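Local coordinates for protein PES4 (Saccharomyces cerevisiae S288C, PDB 6EZ7) that probably binds RNA, including poly(A), poly(U) and mRNA 3'-untranslated regions, and is seen here through its third RNA recognition motif, at residues A[60-65]-A[70-75]. Numbering follows the deposited sequence.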
ATOM      1  N   ARG A  60      -3.509  -9.919   3.041  1.00 23.59           N
ATOM      2  CA  ARG A  60      -2.218 -10.505   3.363  1.00 34.62           C
ATOM      3  C   ARG A  60      -1.286  -9.560   4.113  1.00 29.20           C
ATOM      4  O   ARG A  60      -0.477 -10.014   4.926  1.00 25.58           O
ATOM      5  CB  ARG A  60      -1.542 -11.012   2.086  1.00 29.93           C
ATOM      6  CG  ARG A  60      -2.337 -12.122   1.404  1.00 39.83           C
ATOM      7  CD  ARG A  60      -1.654 -12.636   0.153  1.00 51.96           C
ATOM      8  NE  ARG A  60      -0.253 -12.969   0.388  1.00 69.54           N
ATOM      9  CZ  ARG A  60       0.571 -13.420  -0.551  1.00 76.34           C
ATOM     10  NH1 ARG A  60       0.135 -13.594  -1.792  1.00 75.03           N
ATOM     11  NH2 ARG A  60       1.833 -13.696  -0.249  1.00 76.67           N
ATOM     12  N   TYR A  61      -1.403  -8.255   3.877  1.00 19.85           N
ATOM     13  CA  TYR A  61      -0.413  -7.330   4.426  1.00 19.53           C
ATOM     14  C   TYR A  61      -0.918  -6.351   5.483  1.00 22.36           C
ATOM     15  O   TYR A  61      -0.112  -5.673   6.117  1.00 20.77           O
ATOM     16  CB  TYR A  61       0.242  -6.542   3.294  1.00 16.66           C
ATOM     17  CG  TYR A  61       1.316  -7.335   2.598  1.00 20.78           C
ATOM     18  CD1 TYR A  61       2.464  -7.719   3.280  1.00 26.45           C
ATOM     19  CD2 TYR A  61       1.185  -7.709   1.268  1.00 21.82           C
ATOM     20  CE1 TYR A  61       3.452  -8.452   2.659  1.00 25.84           C
ATOM     21  CE2 TYR A  61       2.172  -8.445   0.635  1.00 25.34           C
ATOM     22  CZ  TYR A  61       3.302  -8.811   1.337  1.00 30.84           C
ATOM     23  OH  TYR A  61       4.292  -9.541   0.716  1.00 35.84           O
ATOM     24  N   ASN A  62      -2.225  -6.256   5.688  1.00 19.76           N
ATOM     25  CA  ASN A  62      -2.676  -5.438   6.805  1.00 17.68           C
ATOM     26  C   ASN A  62      -2.143  -6.063   8.088  1.00 17.73           C
ATOM     27  O   ASN A  62      -2.183  -7.285   8.249  1.00 22.13           O
ATOM     28  CB  ASN A  62      -4.200  -5.307   6.849  1.00 22.87           C
ATOM     29  CG  ASN A  62      -4.652  -4.186   7.764  1.00 28.40           C
ATOM     30  OD1 ASN A  62      -3.943  -3.195   7.936  1.00 21.49           O
ATOM     31  ND2 ASN A  62      -5.827  -4.339   8.363  1.00 28.15           N
ATOM     32  N   ASN A  63      -1.604  -5.219   8.968  1.00 23.50           N
ATOM     33  CA  ASN A  63      -1.006  -5.635  10.241  1.00 18.19           C
ATOM     34  C   ASN A  63       0.281  -6.437  10.084  1.00 20.81           C
ATOM     35  O   ASN A  63       0.761  -7.055  11.034  1.00 21.05           O
ATOM     36  CB  ASN A  63      -2.017  -6.419  11.080  1.00 22.35           C
ATOM     37  CG  ASN A  63      -3.180  -5.561  11.514  1.00 33.24           C
ATOM     38  OD1 ASN A  63      -2.987  -4.438  11.981  1.00 25.29           O
ATOM     39  ND2 ASN A  63      -4.394  -6.069  11.344  1.00 37.45           N
ATOM     40  N   PHE A  64       0.852  -6.396   8.886  1.00 21.64           N
ATOM     41  CA  PHE A  64       2.170  -6.969   8.643  1.00 26.83           C
ATOM     42  C   PHE A  64       3.251  -6.052   9.215  1.00 23.53           C
ATOM     43  O   PHE A  64       3.214  -4.837   9.018  1.00 23.41           O
ATOM     44  CB  PHE A  64       2.377  -7.188   7.142  1.00 20.02           C
ATOM     45  CG  PHE A  64       3.759  -7.642   6.770  1.00 21.30           C
ATOM     46  CD1 PHE A  64       4.115  -8.975   6.880  1.00 31.28           C
ATOM     47  CD2 PHE A  64       4.687  -6.740   6.273  1.00 25.71           C
ATOM     48  CE1 PHE A  64       5.379  -9.399   6.526  1.00 29.65           C
ATOM     49  CE2 PHE A  64       5.953  -7.158   5.916  1.00 28.34           C
ATOM     50  CZ  PHE A  64       6.301  -8.488   6.043  1.00 22.62           C
ATOM     51  N   TYR A  65       4.203  -6.634   9.936  1.00 17.14           N
ATOM     52  CA  TYR A  65       5.309  -5.867  10.502  1.00 17.00           C
ATOM     53  C   TYR A  65       6.422  -5.664   9.499  1.00 19.43           C
ATOM     54  O   TYR A  65       6.965  -6.623   8.943  1.00 17.53           O
ATOM     55  CB  TYR A  65       5.872  -6.550  11.751  1.00 17.46           C
ATOM     56  CG  TYR A  65       5.030  -6.343  12.984  1.00 21.81           C
ATOM     57  CD1 TYR A  65       5.172  -5.202  13.764  1.00 24.60           C
ATOM     58  CD2 TYR A  65       4.095  -7.289  13.372  1.00 21.76           C
ATOM     59  CE1 TYR A  65       4.398  -5.012  14.898  1.00 22.84           C
ATOM     60  CE2 TYR A  65       3.321  -7.107  14.497  1.00 28.02           C
ATOM     61  CZ  TYR A  65       3.476  -5.969  15.255  1.00 33.85           C
ATOM     62  OH  TYR A  65       2.700  -5.794  16.378  1.00 43.69           O
ATOM     63  N   LYS A  70       3.891  -1.845  12.378  1.00 22.28           N
ATOM     64  CA  LYS A  70       2.714  -2.586  11.955  1.00 22.21           C
ATOM     65  C   LYS A  70       2.022  -1.823  10.831  1.00 28.38           C
ATOM     66  O   LYS A  70       1.452  -0.754  11.050  1.00 18.40           O
ATOM     67  CB  LYS A  70       1.760  -2.813  13.130  1.00 22.54           C
ATOM     68  CG  LYS A  70       0.687  -3.844  12.851  1.00 32.99           C
ATOM     69  CD  LYS A  70      -0.065  -4.229  14.115  1.00 40.39           C
ATOM     70  CE  LYS A  70      -0.792  -3.036  14.705  1.00 49.80           C
ATOM     71  NZ  LYS A  70      -1.692  -3.440  15.819  1.00 61.13           N
ATOM     72  N   LEU A  71       2.088  -2.368   9.622  1.00 21.09           N
ATOM     73  CA  LEU A  71       1.564  -1.673   8.456  1.00 16.39           C
ATOM     74  C   LEU A  71       0.048  -1.596   8.460  1.00 25.23           C
ATOM     75  O   LEU A  71      -0.636  -2.532   8.873  1.00 25.06           O
ATOM     76  CB  LEU A  71       2.036  -2.354   7.170  1.00 19.59           C
ATOM     77  CG  LEU A  71       3.540  -2.327   6.917  1.00 26.98           C
ATOM     78  CD1 LEU A  71       3.844  -2.755   5.491  1.00 27.55           C
ATOM     79  CD2 LEU A  71       4.100  -0.942   7.202  1.00 19.27           C
ATOM     80  N   LEU A  72      -0.468  -0.462   7.998  1.00 18.11           N
ATOM     81  CA  LEU A  72      -1.893  -0.308   7.771  1.00 24.92           C
ATOM     82  C   LEU A  72      -2.147  -0.372   6.273  1.00 26.48           C
ATOM     83  O   LEU A  72      -1.680   0.480   5.519  1.00 26.56           O
ATOM     84  CB  LEU A  72      -2.402   1.011   8.356  1.00 26.06           C
ATOM     85  CG  LEU A  72      -3.852   1.388   8.047  1.00 30.27           C
ATOM     86  CD1 LEU A  72      -4.829   0.391   8.667  1.00 36.33           C
ATOM     87  CD2 LEU A  72      -4.141   2.803   8.527  1.00 34.71           C
ATOM     88  N   VAL A  73      -2.862  -1.401   5.838  1.00 17.53           N
ATOM     89  CA  VAL A  73      -3.158  -1.558   4.424  1.00 14.83           C
ATOM     90  C   VAL A  73      -4.663  -1.540   4.222  1.00 20.18           C
ATOM     91  O   VAL A  73      -5.370  -2.447   4.662  1.00 25.66           O
ATOM     92  CB  VAL A  73      -2.554  -2.854   3.864  1.00 20.23           C
ATOM     93  CG1 VAL A  73      -2.840  -2.973   2.374  1.00 23.06           C
ATOM     94  CG2 VAL A  73      -1.055  -2.879   4.125  1.00 25.01           C
ATOM     95  N   THR A  74      -5.153  -0.486   3.577  1.00 26.30           N
ATOM     96  CA  THR A  74      -6.587  -0.313   3.386  1.00 27.35           C
ATOM     97  C   THR A  74      -6.908  -0.040   1.927  1.00 24.68           C
ATOM     98  O   THR A  74      -6.042   0.370   1.164  1.00 19.77           O
ATOM     99  CB  THR A  74      -7.137   0.841   4.242  1.00 29.56           C
ATOM    100  OG1 THR A  74      -6.408   2.041   3.952  1.00 32.65           O
ATOM    101  CG2 THR A  74      -6.999   0.525   5.717  1.00 31.78           C
ATOM    102  N   ARG A  75      -8.156  -0.269   1.539  1.00 22.78           N
ATOM    103  CA  ARG A  75      -8.568   0.017   0.173  1.00 24.98           C
ATOM    104  C   ARG A  75      -8.607   1.523  -0.066  1.00 28.31           C
ATOM    105  O   ARG A  75      -9.008   2.291   0.806  1.00 30.18           O
ATOM    106  CB  ARG A  75      -9.934  -0.611  -0.122  1.00 30.30           C
ATOM    107  CG  ARG A  75     -10.446  -0.336  -1.527  1.00 41.75           C
ATOM    108  CD  ARG A  75     -11.442  -1.390  -1.981  1.00 51.98           C
ATOM    109  NE  ARG A  75     -10.851  -2.724  -1.993  1.00 55.19           N
ATOM    110  CZ  ARG A  75     -10.092  -3.195  -2.977  1.00 53.81           C
ATOM    111  NH1 ARG A  75      -9.817  -2.435  -4.030  1.00 46.96           N
ATOM    112  NH2 ARG A  75      -9.596  -4.423  -2.904  1.00 56.46           N
TER
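Asn62, the first residue beyond helix 51-61, uses its side-chain amide to hold the edge of strand 69-75. With CG anti to the backbone N (chi1 -165°), its OD1 accepts the backbone N-H of Val73 at 3.0 Å. The N-H points almost straight at the oxygen (172°), although the donor sits above the carbonyl plane. Replacing Asn62 by alanine would probably leave the Val73 N-H without this acceptor and weaken the tie between the helix end and the strand.

Two backbone bonds continue the attachment: Asn63 N to Leu71 O at 2.9 Å, and Leu71 N to Phe64 O at 2.8 Å. Both are made by residues of the type II turn from Tyr61 to Phe64, which Phe64 N closes onto Tyr61 O. Beyond them, Tyr65 and Lys70 form an antiparallel non-hydrogen-bonded pair. Lys70 CB lies over one face of the Tyr65 ring, 4.3 Å from its centroid and 27° off the normal, a CH-pi contact. The lysine chain runs alongside Asn63 and passes its CD 3.6 Å from Asn63 OD1.

The inner side is apolar. Phe64 and Leu71 point the same way, Leu71 CD1 reaching the ring edge 4.1 Å from Phe64 CD2, while Val73 CG2 packs against Tyr61 CB.

This is the connection from helix 51-61 to the last strand of the RRM fold; its short strand 65-66 forms an antiparallel hairpin with strand 69-75. Phe21 and Phe22 of helix 15-22 meet the Phe64 and Tyr61 rings, respectively; Val73 also touches Ile58 of helix 51-61, and strand 69-75 pairs along its other edge with central strand 3-9.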